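Local coordinates for protein 4-alpha-glucanotransferase (Aquifex aeolicus, PDB 1TZ7) that belongs to the amylomaltase (disproportionating enzyme, D-enzyme) family and is built round a parallel beta-alpha barrel with added subdomains, at residues G40-E45 against F206-K211; G258-F263 against A313-P318; Y276-H281 against V330-K335. All blocks are in the same frame, centred on the assembly; numbering follows the deposited sequence.

Interaction 1. Residues G40-E45 against F206-K211; sequences GDLGKE and FKQWEK
Leu42 turns CG beside its own backbone N (chi1 -54°), and Trp209 turns its CG away from its backbone N (chi1 -177°), which brings the two side chains together. Methyl CD2 of Leu42 then reaches the edge of the indole, close to the ring plane. Leu42 CD2 is 3.6 Å from Trp209 CE3. The other methyl, Leu42 CD1, lies against the helix, 3.9 Å from Trp209 N and close to Gln208 CB. The first part of the Gln208 chain is therefore apolar packing. Its amide end passes Leu42 CB and is held elsewhere, by Asp92 N at OE1 and Glu95 at NE2. These two bonds fix the rotation of the amide. A water links the backbones. It donates to Leu42 O at 2.7 Å and to Gln208 O at 2.6 Å.

Just after Leu42 the chain enters a helix. Asp41 OD1 accepts from Gly43 N at 3.0 Å, forming an Asx turn, and Gly43 is the N-cap residue.

The contact is buried in the barrel domain. It joins the start of helix 44-56, which follows strand 23-27 and precedes strand 60-62 in the chain, to helix 192-218, which precedes strand 222-227. Phe205 and Leu212 of the latter helix also touch Leu42, while Trp209 NE1 bonds to Leu299 O in the loop before strand 302-305.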
loop_
_atom_site.group_PDB
_atom_site.type_symbol
_atom_site.label_atom_id
_atom_site.label_comp_id
_atom_site.label_asym_id
_atom_site.label_seq_id
_atom_site.Cartn_x
_atom_site.Cartn_y
_atom_site.Cartn_z
ATOM N N GLY A 40 14.003 2.288 -5.158
ATOM C CA GLY A 40 14.113 1.009 -4.475
ATOM C C GLY A 40 13.473 -0.106 -5.289
ATOM O O GLY A 40 12.502 0.131 -6.011
ATOM N N ASP A 41 14.022 -1.322 -5.176
ATOM C CA ASP A 41 13.539 -2.458 -5.965
ATOM C C ASP A 41 13.583 -3.784 -5.170
ATOM O O ASP A 41 13.946 -3.802 -3.994
ATOM C CB ASP A 41 14.343 -2.582 -7.285
ATOM C CG ASP A 41 15.841 -2.717 -7.058
ATOM O OD1 ASP A 41 16.251 -3.528 -6.208
ATOM O OD2 ASP A 41 16.681 -2.058 -7.698
ATOM N N LEU A 42 13.204 -4.878 -5.829
ATOM C CA LEU A 42 13.050 -6.168 -5.161
ATOM C C LEU A 42 14.354 -6.981 -5.202
ATOM O O LEU A 42 14.339 -8.208 -5.047
ATOM C CB LEU A 42 11.919 -6.969 -5.818
ATOM C CG LEU A 42 10.562 -6.263 -5.911
ATOM C CD1 LEU A 42 9.548 -7.133 -6.638
ATOM C CD2 LEU A 42 10.057 -5.886 -4.536
ATOM N N GLY A 43 15.473 -6.294 -5.405
ATOM C CA GLY A 43 16.762 -6.946 -5.542
ATOM C C GLY A 43 17.611 -6.845 -4.286
ATOM O O GLY A 43 17.092 -6.829 -3.170
ATOM N N LYS A 44 18.921 -6.769 -4.486
ATOM C CA LYS A 44 19.912 -6.920 -3.410
ATOM C C LYS A 44 19.536 -6.171 -2.116
ATOM O O LYS A 44 19.672 -6.709 -1.022
ATOM C CB LYS A 44 21.279 -6.440 -3.915
ATOM C CG LYS A 44 22.378 -6.411 -2.867
ATOM C CD LYS A 44 23.769 -6.306 -3.532
ATOM C CE LYS A 44 24.696 -5.340 -2.787
ATOM N NZ LYS A 44 25.524 -6.033 -1.757
ATOM N N GLU A 45 19.071 -4.935 -2.253
ATOM C CA GLU A 45 18.849 -4.066 -1.092
ATOM C C GLU A 45 17.601 -4.460 -0.310
ATOM O O GLU A 45 17.508 -4.206 0.890
ATOM C CB GLU A 45 18.746 -2.604 -1.530
ATOM C CG GLU A 45 20.060 -2.013 -2.006
ATOM C CD GLU A 45 21.174 -2.183 -0.996
ATOM O OE1 GLU A 45 20.905 -2.036 0.217
ATOM O OE2 GLU A 45 22.316 -2.464 -1.409
ATOM N N PHE A 206 6.345 -10.580 -10.371
ATOM C CA PHE A 206 5.765 -11.507 -9.414
ATOM C C PHE A 206 6.752 -12.619 -9.052
ATOM O O PHE A 206 6.723 -13.143 -7.944
ATOM C CB PHE A 206 4.463 -12.105 -9.970
ATOM C CG PHE A 206 3.234 -11.284 -9.654
ATOM C CD1 PHE A 206 2.898 -10.176 -10.432
ATOM C CD2 PHE A 206 2.419 -11.614 -8.581
ATOM C CE1 PHE A 206 1.769 -9.417 -10.140
ATOM C CE2 PHE A 206 1.289 -10.858 -8.289
ATOM C CZ PHE A 206 0.968 -9.758 -9.070
ATOM N N LYS A 207 7.623 -12.965 -9.990
ATOM C CA LYS A 207 8.678 -13.944 -9.728
ATOM C C LYS A 207 9.742 -13.367 -8.784
ATOM O O LYS A 207 10.268 -14.072 -7.932
ATOM C CB LYS A 207 9.328 -14.407 -11.044
ATOM C CG LYS A 207 8.988 -15.854 -11.435
ATOM C CD LYS A 207 7.465 -16.084 -11.530
ATOM C CE LYS A 207 7.039 -17.376 -10.823
ATOM N NZ LYS A 207 6.705 -18.459 -11.786
ATOM N N GLN A 208 10.045 -12.082 -8.942
ATOM C CA GLN A 208 10.979 -11.415 -8.049
ATOM C C GLN A 208 10.384 -11.260 -6.636
ATOM O O GLN A 208 11.093 -11.388 -5.642
ATOM C CB GLN A 208 11.384 -10.055 -8.613
ATOM C CG GLN A 208 12.379 -10.147 -9.778
ATOM C CD GLN A 208 12.995 -8.803 -10.138
ATOM O OE1 GLN A 208 12.695 -7.791 -9.512
ATOM N NE2 GLN A 208 13.856 -8.797 -11.145
ATOM N N TRP A 209 9.085 -10.997 -6.554
ATOM C CA TRP A 209 8.432 -10.888 -5.262
ATOM C C TRP A 209 8.308 -12.253 -4.578
ATOM O O TRP A 209 8.441 -12.356 -3.367
ATOM C CB TRP A 209 7.054 -10.252 -5.378
ATOM C CG TRP A 209 6.428 -10.091 -4.050
ATOM C CD1 TRP A 209 5.543 -10.943 -3.449
ATOM C CD2 TRP A 209 6.669 -9.040 -3.113
ATOM N NE1 TRP A 209 5.207 -10.473 -2.205
ATOM C CE2 TRP A 209 5.883 -9.303 -1.974
ATOM C CE3 TRP A 209 7.464 -7.883 -3.124
ATOM C CZ2 TRP A 209 5.871 -8.462 -0.861
ATOM C CZ3 TRP A 209 7.450 -7.052 -2.017
ATOM C CH2 TRP A 209 6.660 -7.342 -0.906
ATOM N N GLU A 210 8.043 -13.288 -5.369
ATOM C CA GLU A 210 7.944 -14.651 -4.855
ATOM C C GLU A 210 9.254 -15.057 -4.187
ATOM O O GLU A 210 9.253 -15.650 -3.112
ATOM C CB GLU A 210 7.609 -15.623 -5.998
ATOM C CG GLU A 210 7.552 -17.090 -5.588
ATOM C CD GLU A 210 7.202 -18.008 -6.749
ATOM O OE1 GLU A 210 8.048 -18.179 -7.652
ATOM O OE2 GLU A 210 6.082 -18.555 -6.760
ATOM N N LYS A 211 10.369 -14.720 -4.831
ATOM C CA LYS A 211 11.697 -15.031 -4.307
ATOM C C LYS A 211 11.980 -14.251 -3.020
ATOM O O LYS A 211 12.531 -14.790 -2.069
ATOM C CB LYS A 211 12.767 -14.703 -5.361
ATOM C CG LYS A 211 14.042 -15.514 -5.230
ATOM C CD LYS A 211 15.082 -15.104 -6.284
ATOM C CE LYS A 211 14.835 -15.795 -7.628
ATOM N NZ LYS A 211 14.025 -14.953 -8.553
HETATM O O HOH W 1 13.627 -10.792 -5.437
#

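Interaction 2. Residues G258-F263 against A313-P318; sequences GVPPDF and AYWEVP
Pro260 lies flat over one face of the Trp315 indole, a CH-pi contact. It forms beside an antiparallel four-stranded sheet, where strands 255-259 and 313-318 are the two inner strands. Pro260 CB stands 3.5 Å from the centroid of the six-membered ring, only 4° off the ring normal. This places it almost squarely over the benzo half. Pro260 CD lies over the outer rim beside CG and CD2, 3.8 Å from Trp315 CD2. The backbone leading into the proline extends the cover. Val259 C sits over the pyrrole half, 3.5 Å from Trp315 CD1. Val259 and Pro260 together lie over both halves of this face.

The side chain of Trp315 reaches this place with CG anti to its backbone N (chi1 -171°), which carries the indole from its strand across to the neighbouring chain. Two partners from outside the segments meet the ring. Trp315 NE1 donates to Ala324 O, so the buried N-H is satisfied. Trp329 on strand 328-331 meets the ring edge-to-face and also touches Pro260.

Elsewhere on strand 313-318, Tyr314 and Glu316 form a polar pair. Tyr314 OH donates to Glu316 OE1 at 3.0 Å, on the anti side of the carboxylate and tilted 31° out of its plane. Lys246 also binds both groups, and Arg328 pairs with the other carboxylate oxygen. Two positive partners would probably keep Glu316 ionised.

At Gly258 the two strands are bridged by a water. It donates to Gly258 O at 2.7 Å and accepts from Trp315 N at 3.0 Å.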
loop_
_atom_site.group_PDB
_atom_site.type_symbol
_atom_site.label_atom_id
_atom_site.label_comp_id
_atom_site.label_asym_id
_atom_site.label_seq_id
_atom_site.Cartn_x
_atom_site.Cartn_y
_atom_site.Cartn_z
ATOM N N GLY A 258 -14.875 10.075 -1.223
ATOM C CA GLY A 258 -14.216 11.108 -0.452
ATOM C C GLY A 258 -14.520 10.973 1.027
ATOM O O GLY A 258 -14.969 9.920 1.483
ATOM N N VAL A 259 -14.265 12.040 1.776
ATOM C CA VAL A 259 -14.696 12.133 3.171
ATOM C C VAL A 259 -15.217 13.548 3.462
ATOM O O VAL A 259 -14.823 14.507 2.799
ATOM C CB VAL A 259 -13.534 11.796 4.149
ATOM C CG1 VAL A 259 -13.293 10.295 4.192
ATOM C CG2 VAL A 259 -12.263 12.535 3.756
ATOM N N PRO A 260 -16.105 13.672 4.451
ATOM C CA PRO A 260 -16.768 14.950 4.734
ATOM C C PRO A 260 -15.826 15.963 5.389
ATOM O O PRO A 260 -14.724 15.597 5.782
ATOM C CB PRO A 260 -17.887 14.555 5.703
ATOM C CG PRO A 260 -17.387 13.335 6.381
ATOM C CD PRO A 260 -16.539 12.610 5.376
ATOM N N PRO A 261 -16.262 17.220 5.497
ATOM C CA PRO A 261 -15.485 18.255 6.196
ATOM C C PRO A 261 -15.172 17.875 7.648
ATOM O O PRO A 261 -16.062 17.417 8.367
ATOM C CB PRO A 261 -16.413 19.481 6.151
ATOM C CG PRO A 261 -17.348 19.220 5.014
ATOM C CD PRO A 261 -17.525 17.748 4.949
ATOM N N ASP A 262 -13.917 18.068 8.062
ATOM C CA ASP A 262 -13.508 17.815 9.449
ATOM C C ASP A 262 -13.424 19.137 10.208
ATOM O O ASP A 262 -13.940 20.155 9.755
ATOM C CB ASP A 262 -12.132 17.107 9.503
ATOM C CG ASP A 262 -11.900 16.165 8.332
ATOM O OD1 ASP A 262 -12.514 16.361 7.266
ATOM O OD2 ASP A 262 -11.106 15.203 8.391
ATOM N N PHE A 263 -12.769 19.109 11.368
ATOM C CA PHE A 263 -12.201 20.324 11.962
ATOM C C PHE A 263 -10.713 20.464 11.584
ATOM O O PHE A 263 -10.139 21.555 11.671
ATOM C CB PHE A 263 -12.383 20.329 13.500
ATOM C CG PHE A 263 -11.623 19.230 14.216
ATOM C CD1 PHE A 263 -12.175 17.953 14.356
ATOM C CD2 PHE A 263 -10.364 19.476 14.765
ATOM C CE1 PHE A 263 -11.477 16.940 15.022
ATOM C CE2 PHE A 263 -9.664 18.464 15.432
ATOM C CZ PHE A 263 -10.225 17.198 15.558
ATOM N N ALA A 313 -19.889 2.414 6.493
ATOM C CA ALA A 313 -20.548 3.474 5.727
ATOM C C ALA A 313 -19.500 4.327 5.012
ATOM O O ALA A 313 -18.418 4.565 5.542
ATOM C CB ALA A 313 -21.402 4.346 6.650
ATOM N N TYR A 314 -19.828 4.782 3.806
ATOM C CA TYR A 314 -18.881 5.542 2.997
ATOM C C TYR A 314 -19.465 6.879 2.555
ATOM O O TYR A 314 -20.677 7.016 2.372
ATOM C CB TYR A 314 -18.445 4.727 1.775
ATOM C CG TYR A 314 -19.546 4.463 0.776
ATOM C CD1 TYR A 314 -19.724 5.291 -0.326
ATOM C CD2 TYR A 314 -20.407 3.375 0.929
ATOM C CE1 TYR A 314 -20.726 5.052 -1.246
ATOM C CE2 TYR A 314 -21.414 3.128 0.015
ATOM C CZ TYR A 314 -21.571 3.970 -1.073
ATOM O OH TYR A 314 -22.569 3.733 -1.987
ATOM N N TRP A 315 -18.591 7.861 2.389
ATOM C CA TRP A 315 -18.998 9.189 1.973
ATOM C C TRP A 315 -19.171 9.229 0.448
ATOM O O TRP A 315 -18.249 8.908 -0.305
ATOM C CB TRP A 315 -17.961 10.219 2.425
ATOM C CG TRP A 315 -18.387 11.648 2.231
ATOM C CD1 TRP A 315 -17.873 12.539 1.337
ATOM C CD2 TRP A 315 -19.403 12.352 2.957
ATOM N NE1 TRP A 315 -18.508 13.752 1.457
ATOM C CE2 TRP A 315 -19.454 13.664 2.444
ATOM C CE3 TRP A 315 -20.283 12.006 3.990
ATOM C CZ2 TRP A 315 -20.345 14.626 2.927
ATOM C CZ3 TRP A 315 -21.170 12.970 4.468
ATOM C CH2 TRP A 315 -21.190 14.257 3.936
ATOM N N GLU A 316 -20.361 9.620 0.015
ATOM C CA GLU A 316 -20.739 9.581 -1.392
ATOM C C GLU A 316 -21.167 10.983 -1.862
ATOM O O GLU A 316 -22.116 11.548 -1.336
ATOM C CB GLU A 316 -21.898 8.605 -1.574
ATOM C CG GLU A 316 -22.378 8.448 -2.998
ATOM C CD GLU A 316 -23.569 7.516 -3.105
ATOM O OE1 GLU A 316 -23.361 6.290 -3.241
ATOM O OE2 GLU A 316 -24.711 8.007 -3.048
ATOM N N VAL A 317 -20.461 11.529 -2.860
ATOM C CA VAL A 317 -20.773 12.872 -3.387
ATOM C C VAL A 317 -21.080 12.829 -4.912
ATOM O O VAL A 317 -20.424 12.122 -5.660
ATOM C CB VAL A 317 -19.606 13.891 -3.109
ATOM C CG1 VAL A 317 -18.807 13.479 -1.873
ATOM C CG2 VAL A 317 -18.689 14.025 -4.322
ATOM N N PRO A 318 -22.089 13.595 -5.344
ATOM C CA PRO A 318 -22.475 13.659 -6.772
ATOM C C PRO A 318 -21.325 14.062 -7.713
ATOM O O PRO A 318 -20.567 15.001 -7.416
ATOM C CB PRO A 318 -23.565 14.738 -6.789
ATOM C CG PRO A 318 -24.098 14.771 -5.404
ATOM C CD PRO A 318 -22.951 14.441 -4.502
HETATM O O HOH W 2 -15.635 7.438 2.428
#

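Interaction 3. Residues Y276-H281 against V330-K335; sequences YNWEEH and VKAPGK
Trp278, Ala332 and Pro333 make the tight part of this contact. Ala332 CB and Pro333 CD both lie on the same side of the Trp278 indole. The methyl of Ala332 sits over the pyrrole half. Ala332 CB is 3.8 Å from the centroid of the five-membered ring of Trp278 and 15° off its normal, a CH-pi contact. Pro333 comes in nearer the root of the side chain. Pro333 CD is 3.5 Å from Trp278 CB. Pro333 CG is 3.7 Å from Trp278 CE3. A chi1 of -87° turns the indole to meet Ala332 and Pro333.

The opposite face of the ring is packed from within its own segment. Tyr276 CB lies there. Trp289 and Phe311 also touch Trp278, so the indole is buried on several sides. His281 NE2 bonds to Leu244 O, which helps to position the imidazole.

The outer part is looser. Glu279, at the first turn of helix 278-283, leads its carboxylate away from Ala332 and Pro333. Lys331 starts away from the contact, and its NZ makes a salt bridge with Glu312. Lys335 is also exposed. These charged ends lie at the surface, while Ala332 and Pro333 are partly exposed themselves.

Pro333 is the centre of an inverse gamma turn and the N-cap residue of helix 334-344. The chain therefore bends from strand 328-331 into that helix just where the indole lies against it. Across the two segments the contact is wholly apolar. Its cohesion probably rests on dispersion and CH-pi attraction, and fit rather than charge would matter most.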
loop_
_atom_site.group_PDB
_atom_site.type_symbol
_atom_site.label_atom_id
_atom_site.label_comp_id
_atom_site.label_asym_id
_atom_site.label_seq_id
_atom_site.Cartn_x
_atom_site.Cartn_y
_atom_site.Cartn_z
ATOM N N TYR A 276 -18.502 2.163 -4.823
ATOM C CA TYR A 276 -19.027 0.838 -5.081
ATOM C C TYR A 276 -20.556 0.865 -5.095
ATOM O O TYR A 276 -21.182 1.529 -4.271
ATOM C CB TYR A 276 -18.540 -0.145 -4.007
ATOM C CG TYR A 276 -17.052 -0.478 -4.084
ATOM C CD1 TYR A 276 -16.240 -0.370 -2.962
ATOM C CD2 TYR A 276 -16.471 -0.912 -5.277
ATOM C CE1 TYR A 276 -14.881 -0.677 -3.018
ATOM C CE2 TYR A 276 -15.113 -1.220 -5.347
ATOM C CZ TYR A 276 -14.323 -1.100 -4.209
ATOM O OH TYR A 276 -12.972 -1.407 -4.262
ATOM N N ASN A 277 -21.145 0.143 -6.040
ATOM C CA ASN A 277 -22.532 -0.278 -5.928
ATOM C C ASN A 277 -22.625 -1.549 -5.082
ATOM O O ASN A 277 -22.625 -2.657 -5.609
ATOM C CB ASN A 277 -23.121 -0.531 -7.312
ATOM C CG ASN A 277 -24.619 -0.736 -7.276
ATOM O OD1 ASN A 277 -25.373 0.186 -7.011
ATOM N ND2 ASN A 277 -25.052 -1.946 -7.544
ATOM N N TRP A 278 -22.702 -1.375 -3.769
ATOM C CA TRP A 278 -22.523 -2.482 -2.827
ATOM C C TRP A 278 -23.630 -3.526 -2.938
ATOM O O TRP A 278 -23.423 -4.696 -2.618
ATOM C CB TRP A 278 -22.433 -1.959 -1.396
ATOM C CG TRP A 278 -21.039 -1.590 -0.997
ATOM C CD1 TRP A 278 -20.537 -0.332 -0.849
ATOM C CD2 TRP A 278 -19.967 -2.486 -0.701
ATOM N NE1 TRP A 278 -19.216 -0.390 -0.477
ATOM C CE2 TRP A 278 -18.840 -1.701 -0.377
ATOM C CE3 TRP A 278 -19.839 -3.879 -0.672
ATOM C CZ2 TRP A 278 -17.608 -2.262 -0.030
ATOM C CZ3 TRP A 278 -18.605 -4.434 -0.323
ATOM C CH2 TRP A 278 -17.516 -3.629 -0.010
ATOM N N GLU A 279 -24.800 -3.108 -3.393
ATOM C CA GLU A 279 -25.907 -4.035 -3.553
ATOM C C GLU A 279 -25.596 -5.067 -4.658
ATOM O O GLU A 279 -26.071 -6.200 -4.605
ATOM C CB GLU A 279 -27.220 -3.279 -3.836
ATOM C CG GLU A 279 -27.639 -3.233 -5.292
ATOM C CD GLU A 279 -28.947 -2.480 -5.494
ATOM O OE1 GLU A 279 -29.064 -1.340 -4.989
ATOM O OE2 GLU A 279 -29.858 -3.029 -6.154
ATOM N N GLU A 280 -24.782 -4.669 -5.637
ATOM C CA GLU A 280 -24.324 -5.594 -6.684
ATOM C C GLU A 280 -23.245 -6.566 -6.172
ATOM O O GLU A 280 -23.165 -7.704 -6.626
ATOM C CB GLU A 280 -23.785 -4.818 -7.885
ATOM C CG GLU A 280 -23.709 -5.638 -9.170
ATOM C CD GLU A 280 -25.082 -5.977 -9.741
ATOM O OE1 GLU A 280 -25.207 -7.027 -10.398
ATOM O OE2 GLU A 280 -26.031 -5.192 -9.531
ATOM N N HIS A 281 -22.420 -6.109 -5.238
ATOM C CA HIS A 281 -21.394 -6.975 -4.638
ATOM C C HIS A 281 -22.034 -8.065 -3.826
ATOM O O HIS A 281 -21.640 -9.214 -3.913
ATOM C CB HIS A 281 -20.407 -6.142 -3.798
ATOM C CG HIS A 281 -19.762 -5.067 -4.584
ATOM N ND1 HIS A 281 -18.626 -5.272 -5.324
ATOM C CD2 HIS A 281 -20.139 -3.796 -4.822
ATOM C CE1 HIS A 281 -18.318 -4.155 -5.960
ATOM N NE2 HIS A 281 -19.220 -3.249 -5.670
ATOM N N VAL A 330 -23.463 6.738 3.274
ATOM C CA VAL A 330 -24.255 5.632 2.754
ATOM C C VAL A 330 -23.775 4.316 3.364
ATOM O O VAL A 330 -22.591 3.980 3.285
ATOM C CB VAL A 330 -24.142 5.538 1.221
ATOM C CG1 VAL A 330 -25.004 4.394 0.687
ATOM C CG2 VAL A 330 -24.541 6.866 0.571
ATOM N N LYS A 331 -24.700 3.575 3.968
ATOM C CA LYS A 331 -24.363 2.322 4.648
ATOM C C LYS A 331 -23.899 1.272 3.647
ATOM O O LYS A 331 -24.501 1.103 2.592
ATOM C CB LYS A 331 -25.571 1.795 5.437
ATOM C CG LYS A 331 -26.014 2.710 6.593
ATOM C CD LYS A 331 -25.082 2.590 7.796
ATOM C CE LYS A 331 -25.530 3.493 8.949
ATOM N NZ LYS A 331 -24.380 4.181 9.610
ATOM N N ALA A 332 -22.810 0.581 3.986
ATOM C CA ALA A 332 -22.329 -0.563 3.214
ATOM C C ALA A 332 -22.503 -1.856 4.040
ATOM O O ALA A 332 -22.600 -1.803 5.257
ATOM C CB ALA A 332 -20.851 -0.360 2.845
ATOM N N PRO A 333 -22.535 -3.005 3.368
ATOM C CA PRO A 333 -22.868 -4.275 4.023
ATOM C C PRO A 333 -21.641 -4.967 4.639
ATOM O O PRO A 333 -21.310 -6.084 4.261
ATOM C CB PRO A 333 -23.432 -5.107 2.875
ATOM C CG PRO A 333 -22.657 -4.642 1.663
ATOM C CD PRO A 333 -22.262 -3.187 1.930
ATOM N N GLY A 334 -20.988 -4.296 5.582
ATOM C CA GLY A 334 -19.743 -4.776 6.148
ATOM C C GLY A 334 -19.916 -6.068 6.922
ATOM O O GLY A 334 -19.071 -6.960 6.845
ATOM N N LYS A 335 -21.012 -6.171 7.668
ATOM C CA LYS A 335 -21.290 -7.369 8.459
ATOM C C LYS A 335 -21.390 -8.610 7.562
ATOM O O LYS A 335 -20.817 -9.650 7.863
ATOM C CB LYS A 335 -22.586 -7.195 9.263
ATOM C CG LYS A 335 -22.377 -6.605 10.675
ATOM C CD LYS A 335 -22.899 -5.167 10.778
ATOM C CE LYS A 335 -24.385 -5.131 11.102
ATOM N NZ LYS A 335 -24.634 -5.279 12.562
#

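How the interactions relate
Interaction 1 lies in the barrel part of the chain, and interactions 2 and 3 lie together on the other side of the chain's centre. The centre of interaction 1 is 38 Å from that of interaction 2 and 36 Å from that of interaction 3. Nearest atoms are about 27 Å and about 17 Å apart, so neither touches it. Interactions 2 and 3 have centres 16 Å apart and do meet. Strands 313-318 and 328-331 are neighbours in one antiparallel sheet, where Tyr314 N lies 2.9 Å from Val330 O, a probable hydrogen bond. Tyr314 CE2 also packs 3.7 Å from Trp278 CD1. Their segments alternate along the chain.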